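Local coordinates for hypothetical protein (Streptococcus pneumoniae, PDB 2HIY) that is of unknown function but belongs to the DUF1697 family of conserved bacterial proteins, at residues Glu61-Phe66 with Phe77-Leu82; Glu83-Glu88 with Phe105-Glu110; Ala87-Leu92 with Lys172-Ile177. One frame throughout, in Å; residues are numbered along the deposited sequence.

Contact 1 is largely buried and packs a helix on the first of two four-stranded antiparallel sheets, through hydrocarbon and one exposed glutamate stem; contacts 2 and 3 concern the junction between the sheets. Contact 2 is wholly buried, bringing helix 82-89, which follows the first sheet's edge strand directly, onto a central strand of the second sheet through aromatic rings and a carboxylate. Contact 3 starts from the same helix, sharing A87 and E88, but is the most open of the three and purely apolar across its segments. Contacts 1 and 2 touch where the backbones of F77 and E110 pair; F174 of contact 3 packs on F85, F105 and F107 of contact 2.

Contact 1: residues Glu61-Phe66 with Phe77-Leu82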
loop_
_atom_site.group_PDB
_atom_site.type_symbol
_atom_site.label_atom_id
_atom_site.label_comp_id
_atom_site.label_asym_id
_atom_site.label_seq_id
_atom_site.Cartn_x
_atom_site.Cartn_y
_atom_site.Cartn_z
ATOM N N GLU D 61 -33.990 16.599 -5.222
ATOM C CA GLU D 61 -33.816 17.697 -4.270
ATOM C C GLU D 61 -33.675 17.154 -2.841
ATOM O O GLU D 61 -32.826 17.594 -2.079
ATOM C CB GLU D 61 -34.982 18.684 -4.377
ATOM C CG GLU D 61 -34.902 19.927 -3.501
ATOM C CD GLU D 61 -36.201 20.731 -3.569
ATOM O OE1 GLU D 61 -36.954 20.601 -4.572
ATOM O OE2 GLU D 61 -36.475 21.487 -2.612
ATOM N N LYS D 62 -34.502 16.169 -2.497
ATOM C CA LYS D 62 -34.448 15.621 -1.156
ATOM C C LYS D 62 -33.121 14.933 -0.904
ATOM O O LYS D 62 -32.551 15.034 0.186
ATOM C CB LYS D 62 -35.572 14.610 -0.926
ATOM C CG LYS D 62 -36.902 15.267 -0.616
ATOM C CD LYS D 62 -38.015 14.226 -0.512
ATOM C CE LYS D 62 -37.803 13.305 0.691
ATOM N NZ LYS D 62 -39.041 12.583 1.106
ATOM N N LEU D 63 -32.629 14.205 -1.910
ATOM C CA LEU D 63 -31.350 13.505 -1.742
ATOM C C LEU D 63 -30.183 14.470 -1.670
ATOM O O LEU D 63 -29.269 14.288 -0.887
ATOM C CB LEU D 63 -31.139 12.455 -2.830
ATOM C CG LEU D 63 -32.017 11.218 -2.675
ATOM C CD1 LEU D 63 -32.062 10.437 -3.980
ATOM C CD2 LEU D 63 -31.523 10.343 -1.547
ATOM N N GLU D 64 -30.201 15.507 -2.505
ATOM C CA GLU D 64 -29.161 16.535 -2.424
ATOM C C GLU D 64 -29.125 17.171 -1.041
ATOM O O GLU D 64 -28.051 17.328 -0.446
ATOM C CB GLU D 64 -29.376 17.601 -3.494
ATOM C CG GLU D 64 -28.987 17.114 -4.862
ATOM C CD GLU D 64 -29.401 18.036 -5.995
ATOM O OE1 GLU D 64 -30.242 18.938 -5.775
ATOM O OE2 GLU D 64 -28.883 17.819 -7.124
ATOM N N THR D 65 -30.283 17.531 -0.511
ATOM C CA THR D 65 -30.345 18.118 0.823
ATOM C C THR D 65 -29.892 17.111 1.879
ATOM O O THR D 65 -29.151 17.442 2.810
ATOM C CB THR D 65 -31.765 18.624 1.110
ATOM O OG1 THR D 65 -32.072 19.639 0.140
ATOM C CG2 THR D 65 -31.895 19.186 2.539
ATOM N N PHE D 66 -30.316 15.863 1.721
ATOM C CA PHE D 66 -29.915 14.814 2.663
ATOM C C PHE D 66 -28.399 14.621 2.726
ATOM O O PHE D 66 -27.795 14.609 3.806
ATOM C CB PHE D 66 -30.603 13.489 2.309
ATOM C CG PHE D 66 -30.101 12.340 3.103
ATOM C CD1 PHE D 66 -30.560 12.148 4.398
ATOM C CD2 PHE D 66 -29.164 11.472 2.582
ATOM C CE1 PHE D 66 -30.067 11.087 5.172
ATOM C CE2 PHE D 66 -28.693 10.411 3.349
ATOM C CZ PHE D 66 -29.149 10.224 4.643
ATOM N N PHE D 77 -24.420 12.170 -7.517
ATOM C CA PHE D 77 -24.978 10.833 -7.478
ATOM C C PHE D 77 -25.717 10.556 -8.769
ATOM O O PHE D 77 -26.187 11.491 -9.430
ATOM C CB PHE D 77 -25.895 10.626 -6.247
ATOM C CG PHE D 77 -27.048 11.600 -6.150
ATOM C CD1 PHE D 77 -28.282 11.361 -6.755
ATOM C CD2 PHE D 77 -26.933 12.719 -5.342
ATOM C CE1 PHE D 77 -29.348 12.264 -6.620
ATOM C CE2 PHE D 77 -28.005 13.618 -5.197
ATOM C CZ PHE D 77 -29.207 13.390 -5.840
ATOM N N SER D 78 -25.839 9.269 -9.092
ATOM C CA SER D 78 -26.663 8.820 -10.193
ATOM C C SER D 78 -27.985 8.306 -9.619
ATOM O O SER D 78 -27.993 7.645 -8.575
ATOM C CB SER D 78 -25.986 7.672 -10.924
ATOM O OG SER D 78 -24.660 8.031 -11.298
ATOM N N LEU D 79 -29.076 8.666 -10.264
ATOM C CA LEU D 79 -30.401 8.191 -9.843
ATOM C C LEU D 79 -31.144 7.778 -11.097
ATOM O O LEU D 79 -31.407 8.605 -11.993
ATOM C CB LEU D 79 -31.146 9.311 -9.117
ATOM C CG LEU D 79 -32.519 8.879 -8.559
ATOM C CD1 LEU D 79 -32.423 7.817 -7.488
ATOM C CD2 LEU D 79 -33.247 10.100 -8.011
ATOM N N LEU D 80 -31.487 6.496 -11.165
ATOM C CA LEU D 80 -32.138 5.984 -12.364
ATOM C C LEU D 80 -33.187 4.963 -11.999
ATOM O O LEU D 80 -33.064 4.283 -10.983
ATOM C CB LEU D 80 -31.099 5.363 -13.300
ATOM C CG LEU D 80 -30.219 4.291 -12.690
ATOM C CD1 LEU D 80 -30.577 2.932 -13.271
ATOM C CD2 LEU D 80 -28.794 4.622 -13.060
ATOM N N SER D 81 -34.187 4.812 -12.857
ATOM C CA SER D 81 -35.278 3.893 -12.578
ATOM C C SER D 81 -35.084 2.538 -13.247
ATOM O O SER D 81 -34.294 2.384 -14.177
ATOM C CB SER D 81 -36.592 4.497 -13.081
ATOM O OG SER D 81 -36.536 4.599 -14.487
ATOM N N LEU D 82 -35.885 1.562 -12.822
ATOM C CA LEU D 82 -35.932 0.274 -13.520
ATOM C C LEU D 82 -36.275 0.484 -14.998
ATOM O O LEU D 82 -35.646 -0.130 -15.863
ATOM C CB LEU D 82 -36.960 -0.656 -12.857
ATOM C CG LEU D 82 -37.285 -1.972 -13.591
ATOM C CD1 LEU D 82 -36.083 -2.907 -13.681
ATOM C CD2 LEU D 82 -38.508 -2.681 -12.958
#
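F77 and L63 make most of this contact, with E64 adding the stem of its side chain on the exposed flank. The ring of F77 reaches the helix with its far end: CZ lies 3.7 Å from L63 CB, at an oblique angle to the ring, while CE2 comes within 3.6 Å of E64 CG, which sits at the ring edge near its plane. Two successive helix residues thus hold one corner of the aromatic group from different directions. The first torsion of F77 (chi1 57°) sets CG between the backbone N and the carbonyl carbon, and from there the ring projects to the helix. E64 crosses it at about a right angle. Its CG lies beside the backbone N (chi1 -75°), and the extended chain sets CG against the ring edge and carries the carboxylate outward from it; carboxylate and ring planes stand 68° apart. L63 has a second, looser contact further along the strand, where its CD1 lies 4.2 Å from L79 CD2. L63 and F77 also both rest on L9 of the neighbouring strand 5-10, and L31 of helix 24-34 closes on L63 as well, so the apolar layer continues under the helix. The arrangement illustrates how the second helix of a βαββαβ unit covers its sheet: strand 47-52, helix 56-70 and strand 78-81 form a split β-α-β crossover, with strand 5-10 between the two parallel strands, as in ferredoxin-like folds.

Contact 2: residues Glu83-Glu88 with Phe105-Glu110; sequences EDFEAE and FLFYTE
The meeting of F85 and E88 with F107 and F105 is a buried helix-on-strand contact, placed where helix 82-89, leaving the edge of the first sheet, comes over strand 102-108, an inner strand of the second. The backbones stay well apart, with the CA atoms of F85 and F107 11.1 Å from each other, and long side chains span the gap. F85 leans to the strand only with the end of its ring: its CE1 lies 4.2 Å from F107 CZ, and each atom sits at the edge of the other ring, near its plane, so the two phenyls meet rim to rim. F107 offers its face elsewhere. CD2 of F105, two residues earlier in the strand, stands 3.4 Å above the plane of the F107 ring, over its centre. F105 in turn carries E88 at its edge, where OE1 of the carboxylate lies near the ring plane and 3.4 Å from CZ. E88 gets there with CG anti to the backbone N (chi1 -165°) and a bend at chi2 of 80°; it was modelled in two conformers, and this account holds for one of them. Its carboxylate has stronger partners than the ring, for OE1 accepts from the backbone N of L136 and OE2 from that of K135. F174 of helix 171-182 and F139 of strand 137-142 extend the aromatic cluster. The chemistry pairs an acid with the weakly positive rim of a phenyl: in the conformer described, the amides of K135 and L136, in the turn between strands 129-133 and 137-142, donate to the buried carboxylate, and the ring edge may add a modest attraction.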
loop_
_atom_site.group_PDB
_atom_site.type_symbol
_atom_site.label_atom_id
_atom_site.label_comp_id
_atom_site.label_asym_id
_atom_site.label_seq_id
_atom_site.Cartn_x
_atom_site.Cartn_y
_atom_site.Cartn_z
ATOM N N GLU D 83 -37.267 1.328 -15.293
ATOM C CA GLU D 83 -37.638 1.616 -16.690
ATOM C C GLU D 83 -36.417 2.106 -17.478
ATOM O O GLU D 83 -36.164 1.645 -18.600
ATOM C CB GLU D 83 -38.758 2.656 -16.751
ATOM C CG GLU D 83 -39.184 3.056 -18.162
ATOM C CD GLU D 83 -40.483 3.853 -18.205
ATOM O OE1 GLU D 83 -41.075 4.129 -17.140
ATOM O OE2 GLU D 83 -40.935 4.182 -19.327
ATOM N N ASP D 84 -35.670 3.041 -16.883
ATOM C CA ASP D 84 -34.481 3.606 -17.529
ATOM C C ASP D 84 -33.488 2.499 -17.854
ATOM O O ASP D 84 -32.907 2.461 -18.939
ATOM C CB ASP D 84 -33.736 4.573 -16.588
ATOM C CG ASP D 84 -34.454 5.898 -16.335
ATOM O OD1 ASP D 84 -35.322 6.326 -17.147
ATOM O OD2 ASP D 84 -34.097 6.548 -15.300
ATOM N N PHE D 85 -33.274 1.610 -16.890
ATOM C CA PHE D 85 -32.294 0.556 -17.021
ATOM C C PHE D 85 -32.719 -0.457 -18.081
ATOM O O PHE D 85 -31.887 -0.906 -18.891
ATOM C CB PHE D 85 -32.024 -0.131 -15.673
ATOM C CG PHE D 85 -30.694 -0.829 -15.631
ATOM C CD1 PHE D 85 -29.549 -0.098 -15.356
ATOM C CD2 PHE D 85 -30.575 -2.170 -15.930
ATOM C CE1 PHE D 85 -28.285 -0.719 -15.340
ATOM C CE2 PHE D 85 -29.304 -2.792 -15.923
ATOM C CZ PHE D 85 -28.188 -2.061 -15.612
ATOM N N GLU D 86 -33.999 -0.796 -18.094
ATOM C CA GLU D 86 -34.490 -1.745 -19.082
ATOM C C GLU D 86 -34.359 -1.172 -20.487
ATOM O O GLU D 86 -34.052 -1.905 -21.447
ATOM C CB GLU D 86 -35.933 -2.120 -18.768
ATOM C CG GLU D 86 -36.058 -2.984 -17.534
ATOM C CD GLU D 86 -37.470 -3.453 -17.245
ATOM O OE1 GLU D 86 -38.446 -2.726 -17.561
ATOM O OE2 GLU D 86 -37.587 -4.556 -16.670
ATOM N N ALA D 87 -34.573 0.129 -20.629
ATOM C CA ALA D 87 -34.372 0.790 -21.918
ATOM C C ALA D 87 -32.894 0.685 -22.342
ATOM O O ALA D 87 -32.601 0.425 -23.534
ATOM C CB ALA D 87 -34.824 2.237 -21.870
ATOM N N GLU D 88 -31.964 0.863 -21.401
ATOM C CA GLU D 88 -30.538 0.719 -21.708
ATOM C C GLU D 88 -30.173 -0.706 -22.150
ATOM O O GLU D 88 -29.330 -0.891 -23.032
ATOM C CB GLU D 88 -29.673 1.156 -20.523
ATOM C CG GLU D 88 -28.185 1.386 -20.889
ATOM C CD GLU D 88 -27.942 2.736 -21.557
ATOM O OE1 GLU D 88 -27.348 3.623 -20.901
ATOM O OE2 GLU D 88 -28.356 2.945 -22.723
ATOM N N PHE D 105 -18.945 0.645 -16.930
ATOM C CA PHE D 105 -19.994 1.566 -17.323
ATOM C C PHE D 105 -19.787 2.829 -16.494
ATOM O O PHE D 105 -19.698 2.744 -15.269
ATOM C CB PHE D 105 -21.379 0.993 -17.062
ATOM C CG PHE D 105 -22.473 1.747 -17.775
ATOM C CD1 PHE D 105 -22.673 1.556 -19.125
ATOM C CD2 PHE D 105 -23.262 2.675 -17.112
ATOM C CE1 PHE D 105 -23.670 2.229 -19.796
ATOM C CE2 PHE D 105 -24.258 3.338 -17.760
ATOM C CZ PHE D 105 -24.462 3.126 -19.122
ATOM N N LEU D 106 -19.743 3.964 -17.164
ATOM C CA LEU D 106 -19.588 5.260 -16.498
ATOM C C LEU D 106 -20.976 5.895 -16.414
ATOM O O LEU D 106 -21.455 6.463 -17.397
ATOM C CB LEU D 106 -18.643 6.166 -17.305
ATOM C CG LEU D 106 -17.154 5.776 -17.329
ATOM C CD1 LEU D 106 -16.938 4.449 -18.067
ATOM C CD2 LEU D 106 -16.361 6.852 -18.055
ATOM N N PHE D 107 -21.631 5.758 -15.258
ATOM C CA PHE D 107 -22.993 6.276 -15.117
ATOM C C PHE D 107 -22.978 7.790 -14.981
ATOM O O PHE D 107 -22.234 8.359 -14.161
ATOM C CB PHE D 107 -23.655 5.742 -13.858
ATOM C CG PHE D 107 -24.132 4.314 -13.950
ATOM C CD1 PHE D 107 -25.410 4.016 -14.434
ATOM C CD2 PHE D 107 -23.345 3.238 -13.463
ATOM C CE1 PHE D 107 -25.884 2.671 -14.478
ATOM C CE2 PHE D 107 -23.819 1.915 -13.495
ATOM C CZ PHE D 107 -25.080 1.649 -14.011
ATOM N N TYR D 108 -23.807 8.460 -15.778
ATOM C CA TYR D 108 -23.995 9.883 -15.611
ATOM C C TYR D 108 -24.628 10.178 -14.258
ATOM O O TYR D 108 -25.305 9.349 -13.685
ATOM C CB TYR D 108 -24.871 10.417 -16.737
ATOM C CG TYR D 108 -24.295 10.227 -18.138
ATOM C CD1 TYR D 108 -22.925 10.374 -18.395
ATOM C CD2 TYR D 108 -25.155 9.961 -19.219
ATOM C CE1 TYR D 108 -22.416 10.217 -19.722
ATOM C CE2 TYR D 108 -24.657 9.815 -20.517
ATOM C CZ TYR D 108 -23.313 9.966 -20.751
ATOM O OH TYR D 108 -22.856 9.843 -22.064
ATOM N N THR D 109 -24.412 11.380 -13.743
ATOM C CA THR D 109 -25.001 11.813 -12.476
ATOM C C THR D 109 -26.011 12.936 -12.709
ATOM O O THR D 109 -26.046 13.571 -13.752
ATOM C CB THR D 109 -23.920 12.326 -11.537
ATOM O OG1 THR D 109 -23.190 13.378 -12.188
ATOM C CG2 THR D 109 -22.958 11.202 -11.107
ATOM N N GLU D 110 -26.818 13.190 -11.689
ATOM C CA GLU D 110 -27.818 14.235 -11.778
ATOM C C GLU D 110 -27.169 15.598 -11.959
ATOM O O GLU D 110 -26.227 15.947 -11.244
ATOM C CB GLU D 110 -28.677 14.208 -10.509
ATOM C CG GLU D 110 -29.614 13.026 -10.508
ATOM C CD GLU D 110 -30.594 13.070 -11.678
ATOM O OE1 GLU D 110 -31.212 14.133 -11.907
ATOM O OE2 GLU D 110 -30.721 12.051 -12.403
#

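Contact 3: residues Ala87-Leu92 with Lys172-Ile177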
loop_
_atom_site.group_PDB
_atom_site.type_symbol
_atom_site.label_atom_id
_atom_site.label_comp_id
_atom_site.label_asym_id
_atom_site.label_seq_id
_atom_site.Cartn_x
_atom_site.Cartn_y
_atom_site.Cartn_z
ATOM N N ALA D 87 -34.573 0.129 -20.629
ATOM C CA ALA D 87 -34.372 0.790 -21.918
ATOM C C ALA D 87 -32.894 0.685 -22.342
ATOM O O ALA D 87 -32.601 0.425 -23.534
ATOM C CB ALA D 87 -34.824 2.237 -21.870
ATOM N N GLU D 88 -31.964 0.863 -21.401
ATOM C CA GLU D 88 -30.538 0.719 -21.708
ATOM C C GLU D 88 -30.173 -0.706 -22.150
ATOM O O GLU D 88 -29.330 -0.891 -23.032
ATOM C CB GLU D 88 -29.673 1.156 -20.523
ATOM C CG GLU D 88 -28.185 1.386 -20.889
ATOM C CD GLU D 88 -27.942 2.736 -21.557
ATOM O OE1 GLU D 88 -27.348 3.623 -20.901
ATOM O OE2 GLU D 88 -28.356 2.945 -22.723
ATOM N N LEU D 89 -30.815 -1.701 -21.546
ATOM C CA LEU D 89 -30.601 -3.117 -21.902
ATOM C C LEU D 89 -31.067 -3.456 -23.309
ATOM O O LEU D 89 -30.658 -4.482 -23.873
ATOM C CB LEU D 89 -31.263 -4.047 -20.877
ATOM C CG LEU D 89 -30.675 -4.026 -19.466
ATOM C CD1 LEU D 89 -31.448 -4.985 -18.567
ATOM C CD2 LEU D 89 -29.186 -4.381 -19.474
ATOM N N GLU D 90 -31.899 -2.598 -23.899
ATOM C CA GLU D 90 -32.365 -2.829 -25.274
ATOM C C GLU D 90 -31.370 -2.333 -26.323
ATOM O O GLU D 90 -31.532 -2.569 -27.518
ATOM C CB GLU D 90 -33.750 -2.209 -25.469
ATOM C CG GLU D 90 -34.836 -2.959 -24.703
ATOM C CD GLU D 90 -34.789 -4.477 -24.923
ATOM O OE1 GLU D 90 -34.716 -4.926 -26.096
ATOM O OE2 GLU D 90 -34.831 -5.229 -23.918
ATOM N N ASN D 91 -30.313 -1.685 -25.848
ATOM C CA ASN D 91 -29.360 -1.013 -26.705
ATOM C C ASN D 91 -27.908 -1.255 -26.255
ATOM O O ASN D 91 -27.101 -0.325 -26.219
ATOM C CB ASN D 91 -29.679 0.482 -26.694
ATOM C CG ASN D 91 -31.096 0.770 -27.174
ATOM O OD1 ASN D 91 -31.349 0.755 -28.376
ATOM N ND2 ASN D 91 -32.035 0.994 -26.235
ATOM N N LEU D 92 -27.578 -2.499 -25.904
ATOM C CA LEU D 92 -26.230 -2.833 -25.467
ATOM C C LEU D 92 -25.365 -3.030 -26.687
ATOM O O LEU D 92 -25.790 -3.665 -27.650
ATOM C CB LEU D 92 -26.206 -4.145 -24.671
ATOM C CG LEU D 92 -27.055 -4.200 -23.393
ATOM C CD1 LEU D 92 -27.113 -5.607 -22.778
ATOM C CD2 LEU D 92 -26.518 -3.196 -22.374
ATOM N N LYS D 172 -19.885 -6.407 -14.280
ATOM C CA LYS D 172 -20.549 -7.345 -13.382
ATOM C C LYS D 172 -21.483 -6.605 -12.417
ATOM O O LYS D 172 -22.614 -7.059 -12.166
ATOM C CB LYS D 172 -19.513 -8.198 -12.649
ATOM C CG LYS D 172 -18.912 -9.269 -13.547
ATOM C CD LYS D 172 -18.086 -10.292 -12.780
ATOM C CE LYS D 172 -17.840 -11.547 -13.623
ATOM N NZ LYS D 172 -17.100 -11.264 -14.877
ATOM N N THR D 173 -21.040 -5.453 -11.913
ATOM C CA THR D 173 -21.887 -4.654 -11.028
ATOM C C THR D 173 -23.031 -3.967 -11.780
ATOM O O THR D 173 -24.145 -3.845 -11.262
ATOM C CB THR D 173 -21.034 -3.660 -10.237
ATOM O OG1 THR D 173 -19.990 -4.388 -9.568
ATOM C CG2 THR D 173 -21.865 -2.884 -9.221
ATOM N N PHE D 174 -22.767 -3.544 -13.025
ATOM C CA PHE D 174 -23.833 -3.043 -13.897
ATOM C C PHE D 174 -24.948 -4.106 -13.966
ATOM O O PHE D 174 -26.122 -3.788 -13.774
ATOM C CB PHE D 174 -23.216 -2.756 -15.274
ATOM C CG PHE D 174 -24.185 -2.331 -16.335
ATOM C CD1 PHE D 174 -24.394 -0.982 -16.608
ATOM C CD2 PHE D 174 -24.822 -3.290 -17.122
ATOM C CE1 PHE D 174 -25.239 -0.602 -17.639
ATOM C CE2 PHE D 174 -25.664 -2.903 -18.139
ATOM C CZ PHE D 174 -25.874 -1.569 -18.395
ATOM N N ASP D 175 -24.588 -5.360 -14.237
ATOM C CA ASP D 175 -25.590 -6.430 -14.265
ATOM C C ASP D 175 -26.334 -6.523 -12.940
ATOM O O ASP D 175 -27.575 -6.574 -12.912
ATOM C CB ASP D 175 -24.952 -7.777 -14.617
ATOM C CG ASP D 175 -24.540 -7.861 -16.067
ATOM O OD1 ASP D 175 -25.067 -7.079 -16.880
ATOM O OD2 ASP D 175 -23.699 -8.720 -16.387
ATOM N N LYS D 176 -25.576 -6.539 -11.850
ATOM C CA LYS D 176 -26.187 -6.673 -10.505
ATOM C C LYS D 176 -27.173 -5.531 -10.233
ATOM O O LYS D 176 -28.237 -5.763 -9.647
ATOM C CB LYS D 176 -25.111 -6.736 -9.426
ATOM C CG LYS D 176 -25.691 -6.867 -8.002
ATOM C CD LYS D 176 -26.451 -8.172 -7.850
ATOM C CE LYS D 176 -27.005 -8.323 -6.435
ATOM N NZ LYS D 176 -27.860 -9.533 -6.294
ATOM N N ILE D 177 -26.830 -4.304 -10.619
ATOM C CA ILE D 177 -27.750 -3.171 -10.525
ATOM C C ILE D 177 -29.067 -3.487 -11.232
ATOM O O ILE D 177 -30.131 -3.273 -10.676
ATOM C CB ILE D 177 -27.089 -1.850 -11.032
ATOM C CG1 ILE D 177 -26.038 -1.389 -10.024
ATOM C CG2 ILE D 177 -28.134 -0.733 -11.291
ATOM C CD1 ILE D 177 -24.950 -0.467 -10.602
#
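L89 and F174 meet where the end of helix 82-89 passes the early part of helix 171-182, the two backbones coming nearest at the CA atoms of L89 and D175, 9.7 Å apart. What crosses that gap is the ring of F174. With CG anti to the backbone N (chi1 176°), the phenyl extends from its helix and presents one atom, CE2, to two leucine methyls. L89 CD2 approaches it to 4.0 Å and L92 CD2 to 4.3 Å, both oblique to the ring. The side chains of L89 and F174 run alongside in opposing senses, and the leucine touches the phenyl with CD2. The two methyls also touch one another, L89 CD2 being 4.1 Å from L92 CD2. L92 is brought beside L89 by the turn through E90 and N91. There the carbonyl oxygen of A87 accepts two N-H groups from opposite faces of its plane: the backbone N of E90 at 3.1 Å, and the side-chain ND2 of N91 at 2.8 Å. The second bond is bent, with an N-H...O angle of 137°, yet the asparagine folds back to tie the turn to the helix. Within the fold, the F174 ring is also packed by F139, with W96 edge-to-face. Helix 171-182 lies beside helix 82-89, with F174 directed to the second sheet and I177 reaching A8 and L10 of the first and F107 of the second, and at its start K172 forms a salt bridge to D115 of the second subunit.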